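Local coordinates for protein dihydroorotase (Saccharomyces cerevisiae S288C, PDB 6L0A) that catalyses the zinc-dependent conversion of ureidosuccinic acid to dihydroorotate, the third step of de novo pyrimidine biosynthesis, at residues Ile48-Glu56 and Leu84-Ile94; Gln62-Leu71 and Tyr312-Asp323. All blocks are in the same frame, centred on the assembly; numbering follows the deposited sequence.

Interaction 1: Ile48-Glu56 and Leu84-Ile94; sequences ITTLDRVIE and LIHEAAQQHAI
Leu-51 sets one methyl, CD2, over the carboxylate of Glu-87, with CD2 3.5 Å from Glu-87 CD. The same CD2 sits above the amide plane of Gln-91 but beyond its O and N ends, 3.6 Å from Gln-91 NE2. Within its own segment, the ring of His-92 has Ala-89 O over one face, offset toward the rim. The other methyl of Leu-51, CD1, goes deeper. It packs 3.6 Å from Ala-93 CB and also rests on CA and CB of Ala-88. With CG anti to the backbone N (chi1 -163°), the branch point of Leu-51 heads for the second helix, and chi2 of 48° sends CD1 inward and CD2 to the margin. One turn on, Val-54 CG2 meets Ile-94 CG2 at 4.0 Å, the two side chains at about a right angle. Ile-55 borders Ala-93 and Gln-91. At the start of the helix, where Thr-50 is the N-cap, Leu-84 CD2 presses tightly on Thr-49 O at 3.1 Å. The short helix segments 51-56 and 84-90 run at 29° to each other. Helix 82-90 ends in a Schellman motif at His-92, and the chain returns with Ala-93 against helix 51-64. These helices follow successive strands, 37-40 and 69-71, as neighbouring outer helices of a TIM barrel do. Water 1 joins the backbones, donating to Ala-93 O at 2.7 Å and weakly to Val-54 O. Apart from this water the segments meet mainly through carbon packing, so fit rather than direct polar bonding holds them; the carboxylate and amide lie at the exposed margin.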
loop_
_atom_site.group_PDB
_atom_site.type_symbol
_atom_site.label_atom_id
_atom_site.label_comp_id
_atom_site.label_asym_id
_atom_site.label_seq_id
_atom_site.Cartn_x
_atom_site.Cartn_y
_atom_site.Cartn_z
ATOM N N ILE C 48 8.281 18.938 -20.499
ATOM C CA ILE C 48 8.699 19.213 -21.871
ATOM C C ILE C 48 7.476 19.616 -22.684
ATOM O O ILE C 48 6.666 18.767 -23.069
ATOM C CB ILE C 48 9.388 18.008 -22.510
ATOM C CG1 ILE C 48 10.512 17.493 -21.618
ATOM C CG2 ILE C 48 9.876 18.409 -23.900
ATOM C CD1 ILE C 48 11.230 16.301 -22.224
ATOM N N THR C 49 7.363 20.914 -22.994
ATOM C CA THR C 49 6.229 21.422 -23.751
ATOM C C THR C 49 6.655 22.367 -24.867
ATOM O O THR C 49 5.797 23.052 -25.435
ATOM C CB THR C 49 5.244 22.149 -22.830
ATOM O OG1 THR C 49 5.873 23.328 -22.300
ATOM C CG2 THR C 49 4.811 21.248 -21.672
ATOM N N THR C 50 7.949 22.452 -25.176
ATOM C CA THR C 50 8.418 23.355 -26.215
ATOM C C THR C 50 9.372 22.628 -27.153
ATOM O O THR C 50 10.050 21.664 -26.778
ATOM C CB THR C 50 9.099 24.597 -25.627
ATOM O OG1 THR C 50 10.260 24.211 -24.883
ATOM C CG2 THR C 50 8.128 25.370 -24.723
ATOM N N LEU C 51 9.404 23.115 -28.391
ATOM C CA LEU C 51 10.211 22.496 -29.431
ATOM C C LEU C 51 11.689 22.491 -29.067
ATOM O O LEU C 51 12.371 21.470 -29.201
ATOM C CB LEU C 51 9.986 23.241 -30.745
ATOM C CG LEU C 51 10.418 22.539 -32.028
ATOM C CD1 LEU C 51 9.913 21.119 -32.046
ATOM C CD2 LEU C 51 9.895 23.306 -33.223
ATOM N N ASP C 52 12.219 23.639 -28.639
ATOM C CA ASP C 52 13.654 23.711 -28.387
ATOM C C ASP C 52 14.063 22.799 -27.234
ATOM O O ASP C 52 15.133 22.181 -27.279
ATOM C CB ASP C 52 14.068 25.160 -28.121
ATOM C CG ASP C 52 13.979 26.026 -29.373
ATOM O OD1 ASP C 52 14.042 25.470 -30.492
ATOM O OD2 ASP C 52 13.840 27.263 -29.242
ATOM N N ARG C 53 13.208 22.679 -26.211
ATOM C CA ARG C 53 13.519 21.828 -25.064
ATOM C C ARG C 53 13.605 20.355 -25.462
ATOM O O ARG C 53 14.519 19.645 -25.030
ATOM C CB ARG C 53 12.460 22.033 -23.982
ATOM C CG ARG C 53 12.726 21.365 -22.643
ATOM C CD ARG C 53 12.133 22.231 -21.522
ATOM N NE ARG C 53 11.943 21.526 -20.250
ATOM C CZ ARG C 53 12.952 21.093 -19.505
ATOM N NH1 ARG C 53 14.202 21.289 -19.911
ATOM N NH2 ARG C 53 12.722 20.466 -18.365
ATOM N N VAL C 54 12.666 19.877 -26.283
ATOM C CA VAL C 54 12.683 18.464 -26.648
ATOM C C VAL C 54 13.834 18.161 -27.594
ATOM O O VAL C 54 14.391 17.057 -27.561
ATOM C CB VAL C 54 11.328 18.035 -27.243
ATOM C CG1 VAL C 54 11.172 18.515 -28.681
ATOM C CG2 VAL C 54 11.169 16.502 -27.160
ATOM N N ILE C 55 14.216 19.121 -28.444
ATOM C CA ILE C 55 15.358 18.912 -29.328
ATOM C C ILE C 55 16.648 18.845 -28.521
ATOM O O ILE C 55 17.466 17.939 -28.709
ATOM C CB ILE C 55 15.419 20.016 -30.400
ATOM C CG1 ILE C 55 14.307 19.823 -31.426
ATOM C CG2 ILE C 55 16.793 20.006 -31.101
ATOM C CD1 ILE C 55 14.123 21.013 -32.349
ATOM N N GLU C 56 16.847 19.798 -27.601
ATOM C CA GLU C 56 18.071 19.794 -26.808
ATOM C C GLU C 56 18.117 18.604 -25.853
ATOM O O GLU C 56 19.196 18.058 -25.605
ATOM C CB GLU C 56 18.220 21.115 -26.046
ATOM C CG GLU C 56 18.523 22.312 -26.950
ATOM C CD GLU C 56 19.845 22.165 -27.719
ATOM O OE1 GLU C 56 19.812 22.133 -28.973
ATOM O OE2 GLU C 56 20.911 22.087 -27.069
ATOM N N LEU C 84 1.870 24.053 -32.428
ATOM C CA LEU C 84 3.108 23.462 -31.927
ATOM C C LEU C 84 3.150 21.962 -32.188
ATOM O O LEU C 84 4.219 21.404 -32.458
ATOM C CB LEU C 84 3.258 23.754 -30.437
ATOM C CG LEU C 84 4.408 23.025 -29.742
ATOM C CD1 LEU C 84 5.737 23.302 -30.454
ATOM C CD2 LEU C 84 4.488 23.406 -28.275
ATOM N N ILE C 85 2.000 21.290 -32.105
ATOM C CA ILE C 85 1.933 19.874 -32.461
ATOM C C ILE C 85 2.334 19.670 -33.920
ATOM O O ILE C 85 3.161 18.809 -34.246
ATOM C CB ILE C 85 0.521 19.325 -32.186
ATOM C CG1 ILE C 85 0.184 19.417 -30.694
ATOM C CG2 ILE C 85 0.378 17.901 -32.730
ATOM C CD1 ILE C 85 1.019 18.485 -29.803
ATOM N N HIS C 86 1.737 20.455 -34.823
ATOM C CA HIS C 86 2.087 20.365 -36.238
ATOM C C HIS C 86 3.565 20.674 -36.461
ATOM O O HIS C 86 4.254 19.966 -37.203
ATOM C CB HIS C 86 1.208 21.321 -37.053
ATOM C CG HIS C 86 -0.219 20.877 -37.177
ATOM N ND1 HIS C 86 -0.594 19.768 -37.900
ATOM C CD2 HIS C 86 -1.362 21.400 -36.671
ATOM C CE1 HIS C 86 -1.906 19.622 -37.834
ATOM N NE2 HIS C 86 -2.395 20.598 -37.088
ATOM N N GLU C 87 4.065 21.731 -35.819
ATOM C CA GLU C 87 5.460 22.128 -35.979
ATOM C C GLU C 87 6.410 21.027 -35.511
ATOM O O GLU C 87 7.339 20.642 -36.233
ATOM C CB GLU C 87 5.709 23.423 -35.210
ATOM C CG GLU C 87 7.124 23.944 -35.289
ATOM C CD GLU C 87 7.307 25.249 -34.527
ATOM O OE1 GLU C 87 7.030 25.272 -33.308
ATOM O OE2 GLU C 87 7.732 26.252 -35.145
ATOM N N ALA C 88 6.194 20.511 -34.295
ATOM C CA ALA C 88 7.069 19.469 -33.760
ATOM C C ALA C 88 6.993 18.200 -34.592
ATOM O O ALA C 88 8.008 17.529 -34.808
ATOM C CB ALA C 88 6.702 19.167 -32.306
ATOM N N ALA C 89 5.795 17.852 -35.065
ATOM C CA ALA C 89 5.627 16.637 -35.850
ATOM C C ALA C 89 6.375 16.731 -37.169
ATOM O O ALA C 89 7.084 15.797 -37.568
ATOM C CB ALA C 89 4.144 16.374 -36.102
ATOM N N GLN C 90 6.234 17.861 -37.861
ATOM C CA GLN C 90 6.846 17.987 -39.174
ATOM C C GLN C 90 8.361 18.041 -39.082
ATOM O O GLN C 90 9.048 17.670 -40.038
ATOM C CB GLN C 90 6.288 19.218 -39.890
ATOM C CG GLN C 90 4.987 18.912 -40.625
ATOM C CD GLN C 90 4.055 20.101 -40.723
ATOM O OE1 GLN C 90 4.485 21.226 -40.978
ATOM N NE2 GLN C 90 2.763 19.854 -40.529
ATOM N N GLN C 91 8.900 18.481 -37.952
ATOM C CA GLN C 91 10.339 18.444 -37.724
ATOM C C GLN C 91 10.813 17.118 -37.137
ATOM O O GLN C 91 12.002 16.986 -36.823
ATOM C CB GLN C 91 10.749 19.599 -36.813
ATOM C CG GLN C 91 10.534 20.961 -37.446
ATOM C CD GLN C 91 11.073 22.092 -36.594
ATOM O OE1 GLN C 91 12.010 21.906 -35.817
ATOM N NE2 GLN C 91 10.479 23.273 -36.733
ATOM N N HIS C 92 9.915 16.140 -37.000
ATOM C CA HIS C 92 10.233 14.829 -36.433
ATOM C C HIS C 92 10.881 14.968 -35.058
ATOM O O HIS C 92 11.779 14.211 -34.689
ATOM C CB HIS C 92 11.116 14.018 -37.385
ATOM C CG HIS C 92 10.470 13.761 -38.710
ATOM N ND1 HIS C 92 10.685 14.563 -39.811
ATOM C CD2 HIS C 92 9.587 12.813 -39.101
ATOM C CE1 HIS C 92 9.975 14.107 -40.828
ATOM N NE2 HIS C 92 9.303 13.044 -40.425
ATOM N N ALA C 93 10.414 15.950 -34.292
ATOM C CA ALA C 93 10.972 16.204 -32.969
ATOM C C ALA C 93 10.281 15.403 -31.877
ATOM O O ALA C 93 10.851 15.251 -30.788
ATOM C CB ALA C 93 10.890 17.695 -32.634
ATOM N N ILE C 94 9.074 14.899 -32.141
ATOM C CA ILE C 94 8.341 14.057 -31.204
ATOM C C ILE C 94 7.633 12.954 -31.977
ATOM O O ILE C 94 7.307 13.103 -33.161
ATOM C CB ILE C 94 7.308 14.849 -30.378
ATOM C CG1 ILE C 94 6.245 15.431 -31.316
ATOM C CG2 ILE C 94 7.977 15.926 -29.510
ATOM C CD1 ILE C 94 5.059 16.005 -30.594
HETATM O O HOH W 1 13.462 15.799 -30.386
#

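Interaction 2: Gln62-Leu71 and Tyr312-Asp323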
loop_
_atom_site.group_PDB
_atom_site.type_symbol
_atom_site.label_atom_id
_atom_site.label_comp_id
_atom_site.label_asym_id
_atom_site.label_seq_id
_atom_site.Cartn_x
_atom_site.Cartn_y
_atom_site.Cartn_z
ATOM N N GLN C 62 21.467 11.539 -26.714
ATOM C CA GLN C 62 22.262 10.888 -27.752
ATOM C C GLN C 62 23.750 10.966 -27.451
ATOM O O GLN C 62 24.494 10.042 -27.784
ATOM C CB GLN C 62 21.981 11.508 -29.122
ATOM C CG GLN C 62 20.728 10.985 -29.788
ATOM C CD GLN C 62 20.867 9.566 -30.331
ATOM O OE1 GLN C 62 21.637 8.731 -29.818
ATOM N NE2 GLN C 62 20.095 9.278 -31.364
ATOM N N LYS C 63 24.199 12.054 -26.819
ATOM C CA LYS C 63 25.598 12.152 -26.417
ATOM C C LYS C 63 25.942 11.107 -25.361
ATOM O O LYS C 63 27.015 10.492 -25.413
ATOM C CB LYS C 63 25.893 13.560 -25.905
ATOM C CG LYS C 63 27.367 13.876 -25.712
ATOM C CD LYS C 63 27.554 15.334 -25.306
ATOM C CE LYS C 63 28.969 15.823 -25.598
ATOM N NZ LYS C 63 29.949 14.701 -25.585
ATOM N N LEU C 64 25.032 10.875 -24.408
ATOM C CA LEU C 64 25.292 9.917 -23.340
ATOM C C LEU C 64 25.218 8.480 -23.827
ATOM O O LEU C 64 25.802 7.589 -23.201
ATOM C CB LEU C 64 24.295 10.120 -22.195
ATOM C CG LEU C 64 24.314 11.467 -21.474
ATOM C CD1 LEU C 64 23.074 11.625 -20.613
ATOM C CD2 LEU C 64 25.560 11.544 -20.620
ATOM N N ALA C 65 24.482 8.225 -24.911
ATOM C CA ALA C 65 24.257 6.864 -25.401
ATOM C C ALA C 65 24.125 6.909 -26.912
ATOM O O ALA C 65 23.017 6.881 -27.459
ATOM C CB ALA C 65 23.012 6.234 -24.769
ATOM N N PRO C 66 25.251 6.979 -27.631
ATOM C CA PRO C 66 25.170 7.159 -29.088
ATOM C C PRO C 66 24.557 5.983 -29.825
ATOM O O PRO C 66 24.152 6.157 -30.979
ATOM C CB PRO C 66 26.635 7.384 -29.503
ATOM C CG PRO C 66 27.325 7.839 -28.250
ATOM C CD PRO C 66 26.632 7.093 -27.133
ATOM N N LYS C 67 24.463 4.796 -29.221
ATOM C CA LYS C 67 23.893 3.649 -29.916
ATOM C C LYS C 67 22.424 3.406 -29.588
ATOM O O LYS C 67 21.837 2.452 -30.108
ATOM C CB LYS C 67 24.707 2.387 -29.608
ATOM C CG LYS C 67 26.201 2.556 -29.894
ATOM C CD LYS C 67 26.981 1.280 -29.606
ATOM C CE LYS C 67 28.482 1.523 -29.763
ATOM N NZ LYS C 67 29.279 0.276 -29.602
ATOM N N THR C 68 21.818 4.242 -28.752
ATOM C CA THR C 68 20.418 4.099 -28.369
ATOM C C THR C 68 19.538 4.973 -29.256
ATOM O O THR C 68 19.875 6.124 -29.543
ATOM C CB THR C 68 20.244 4.480 -26.900
ATOM O OG1 THR C 68 21.037 3.589 -26.109
ATOM C CG2 THR C 68 18.795 4.373 -26.470
ATOM N N THR C 69 18.425 4.412 -29.707
ATOM C CA THR C 69 17.471 5.130 -30.545
ATOM C C THR C 69 16.417 5.764 -29.649
ATOM O O THR C 69 15.722 5.054 -28.921
ATOM C CB THR C 69 16.828 4.174 -31.542
ATOM O OG1 THR C 69 17.851 3.686 -32.430
ATOM C CG2 THR C 69 15.717 4.870 -32.329
ATOM N N PHE C 70 16.298 7.090 -29.705
ATOM C CA PHE C 70 15.458 7.851 -28.784
ATOM C C PHE C 70 14.234 8.376 -29.522
ATOM O O PHE C 70 14.372 9.122 -30.495
ATOM C CB PHE C 70 16.237 9.014 -28.178
ATOM C CG PHE C 70 17.275 8.590 -27.194
ATOM C CD1 PHE C 70 16.902 8.064 -25.969
ATOM C CD2 PHE C 70 18.626 8.690 -27.498
ATOM C CE1 PHE C 70 17.848 7.654 -25.050
ATOM C CE2 PHE C 70 19.593 8.271 -26.584
ATOM C CZ PHE C 70 19.206 7.756 -25.357
ATOM N N LEU C 71 13.049 7.989 -29.058
ATOM C CA LEU C 71 11.783 8.543 -29.525
ATOM C C LEU C 71 11.241 9.445 -28.423
ATOM O O LEU C 71 11.196 9.034 -27.263
ATOM C CB LEU C 71 10.787 7.438 -29.847
ATOM C CG LEU C 71 11.260 6.320 -30.782
ATOM C CD1 LEU C 71 10.178 5.242 -30.907
ATOM C CD2 LEU C 71 11.663 6.884 -32.151
ATOM N N TYR C 312 4.693 1.895 -33.305
ATOM C CA TYR C 312 5.298 3.208 -33.450
ATOM C C TYR C 312 5.852 3.418 -34.853
ATOM O O TYR C 312 6.371 4.502 -35.143
ATOM C CB TYR C 312 6.410 3.402 -32.416
ATOM C CG TYR C 312 5.908 3.865 -31.058
ATOM C CD1 TYR C 312 5.493 2.951 -30.090
ATOM C CD2 TYR C 312 5.842 5.221 -30.750
ATOM C CE1 TYR C 312 5.026 3.390 -28.842
ATOM C CE2 TYR C 312 5.391 5.663 -29.520
ATOM C CZ TYR C 312 4.980 4.748 -28.572
ATOM O OH TYR C 312 4.525 5.209 -27.355
ATOM N N GLU C 313 5.752 2.395 -35.701
ATOM C CA GLU C 313 6.215 2.430 -37.091
ATOM C C GLU C 313 7.656 2.923 -37.174
ATOM O O GLU C 313 7.982 3.875 -37.886
ATOM C CB GLU C 313 5.271 3.265 -37.960
ATOM C CG GLU C 313 3.851 2.703 -37.919
ATOM C CD GLU C 313 2.823 3.550 -38.676
ATOM O OE1 GLU C 313 2.969 3.695 -39.904
ATOM O OE2 GLU C 313 1.895 4.061 -38.028
ATOM N N VAL C 314 8.523 2.256 -36.413
ATOM C CA VAL C 314 9.947 2.563 -36.379
ATOM C C VAL C 314 10.586 2.013 -37.646
ATOM O O VAL C 314 10.393 0.842 -37.989
ATOM C CB VAL C 314 10.602 1.956 -35.129
ATOM C CG1 VAL C 314 12.068 2.368 -35.029
ATOM C CG2 VAL C 314 9.841 2.374 -33.866
ATOM N N LYS C 315 11.343 2.852 -38.338
ATOM C CA LYS C 315 11.990 2.479 -39.587
ATOM C C LYS C 315 13.483 2.285 -39.365
ATOM O O LYS C 315 14.087 2.903 -38.484
ATOM C CB LYS C 315 11.764 3.551 -40.660
ATOM C CG LYS C 315 10.316 3.963 -40.849
ATOM C CD LYS C 315 9.438 2.780 -41.245
ATOM C CE LYS C 315 8.009 3.224 -41.553
ATOM N NZ LYS C 315 7.102 2.076 -41.862
ATOM N N ASP C 316 14.085 1.430 -40.202
ATOM C CA ASP C 316 15.522 1.202 -40.115
ATOM C C ASP C 316 16.313 2.503 -40.210
ATOM O O ASP C 316 17.395 2.619 -39.621
ATOM C CB ASP C 316 15.965 0.232 -41.211
ATOM C CG ASP C 316 16.864 -0.879 -40.684
ATOM O OD1 ASP C 316 17.106 -1.846 -41.438
ATOM O OD2 ASP C 316 17.327 -0.792 -39.523
ATOM N N SER C 317 15.786 3.499 -40.926
ATOM C CA SER C 317 16.528 4.738 -41.120
ATOM C C SER C 317 16.585 5.599 -39.864
ATOM O O SER C 317 17.466 6.460 -39.766
ATOM C CB SER C 317 15.920 5.545 -42.266
ATOM O OG SER C 317 14.598 5.934 -41.957
ATOM N N GLU C 318 15.670 5.410 -38.911
ATOM C CA GLU C 318 15.749 6.168 -37.672
ATOM C C GLU C 318 16.695 5.540 -36.658
ATOM O O GLU C 318 16.983 6.156 -35.632
ATOM C CB GLU C 318 14.383 6.292 -37.002
ATOM C CG GLU C 318 13.188 6.288 -37.927
ATOM C CD GLU C 318 11.906 6.347 -37.133
ATOM O OE1 GLU C 318 11.865 7.140 -36.167
ATOM O OE2 GLU C 318 10.958 5.599 -37.445
ATOM N N VAL C 319 17.178 4.341 -36.926
ATOM C CA VAL C 319 17.799 3.535 -35.895
ATOM C C VAL C 319 19.228 4.016 -35.662
ATOM O O VAL C 319 20.009 4.185 -36.598
ATOM C CB VAL C 319 17.710 2.048 -36.258
ATOM C CG1 VAL C 319 18.826 1.305 -35.641
ATOM C CG2 VAL C 319 16.315 1.484 -35.758
ATOM N N ALA C 320 19.566 4.285 -34.396
ATOM C CA ALA C 320 20.903 4.748 -34.041
ATOM C C ALA C 320 21.974 3.668 -34.173
ATOM O O ALA C 320 23.156 4.010 -34.316
ATOM C CB ALA C 320 20.922 5.271 -32.595
ATOM N N SER C 321 21.608 2.394 -34.070
ATOM C CA SER C 321 22.549 1.282 -34.149
ATOM C C SER C 321 21.779 0.024 -34.512
ATOM O O SER C 321 20.702 -0.232 -33.964
ATOM C CB SER C 321 23.303 1.077 -32.830
ATOM O OG SER C 321 23.799 -0.248 -32.726
ATOM N N SER C 322 22.324 -0.752 -35.448
ATOM C CA SER C 322 21.683 -1.986 -35.876
ATOM C C SER C 322 22.074 -3.183 -35.017
ATOM O O SER C 322 21.659 -4.305 -35.326
ATOM C CB SER C 322 22.006 -2.272 -37.350
ATOM O OG SER C 322 23.391 -2.112 -37.608
ATOM N N ASP C 323 22.837 -2.967 -33.939
ATOM C CA ASP C 323 23.199 -4.052 -33.029
ATOM C C ASP C 323 21.955 -4.784 -32.545
ATOM O O ASP C 323 20.908 -4.177 -32.305
ATOM C CB ASP C 323 23.973 -3.520 -31.819
ATOM C CG ASP C 323 25.334 -2.984 -32.175
ATOM O OD1 ASP C 323 25.764 -3.154 -33.334
ATOM O OD2 ASP C 323 25.974 -2.379 -31.287
HETATM O O HOH W 2 28.212 -0.651 -31.845
#
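Ala-320 N donates to Thr-69 OG1 at 2.7 Å, in a nearly straight bond (N-H...O 170°). Thr-69 holds OG1 anti to its own carbonyl carbon (chi1 -64°), which turns the hydroxyl to the loop and puts CG2 near Glu-318 O. A valine here would probably leave the Ala-320 N-H without its acceptor and the loop less firmly fixed to the strand. Water 2 gives a second polar link. It accepts from Lys-67 NZ at 2.7 Å and donates to Asp-323 OD2 at 2.9 Å. Asp-323 OD2 also forms a salt bridge with Arg-31. Ser-321 OG accepts from Asp-323 N, an ST turn, while Ser-321 CB lies 3.4 Å from Lys-67 O. Ala-320 CB packs 3.3 Å from Thr-68 O. Further along, Leu-71 splits its methyls. CD1 meets Val-314 CG2 at 4.1 Å and comes obliquely to the ring of Tyr-312. CD2 lies 4.0 Å from Glu-318 OE1, an oxygen paired with Arg-95. Glu-318 OE2 takes the N-H of Lys-315, which braces the loop. Phe-70 faces helix 20-32, so Thr-69 and Leu-71 point the other way, consistent with a loop that covers the barrel interior near the start of strand 69-71. The chemistry thus changes along the contact: a direct bond and a water bridge near residues 320-323, apolar packing on Leu-71 toward Tyr-312.

The two contacts have centres 18 Å apart, and their nearest atoms are about 6 Å apart without touching. They share helix 51-64. Its first turns belong to interaction 1, and its last turn leads into interaction 2. In chain order the segments alternate: 48-56, 62-71, 84-94, then 312-323. Strand 69-71, used in interaction 2, directly precedes helix 82-90, used in interaction 1. Interaction 1 thus joins two successive outer helices of the barrel. Interaction 2 brings in a distant loop, which leads to strand 324-328 of the antiparallel sheet. Together they tie one strand-helix region of the barrel to its neighbours and to the late part of the chain.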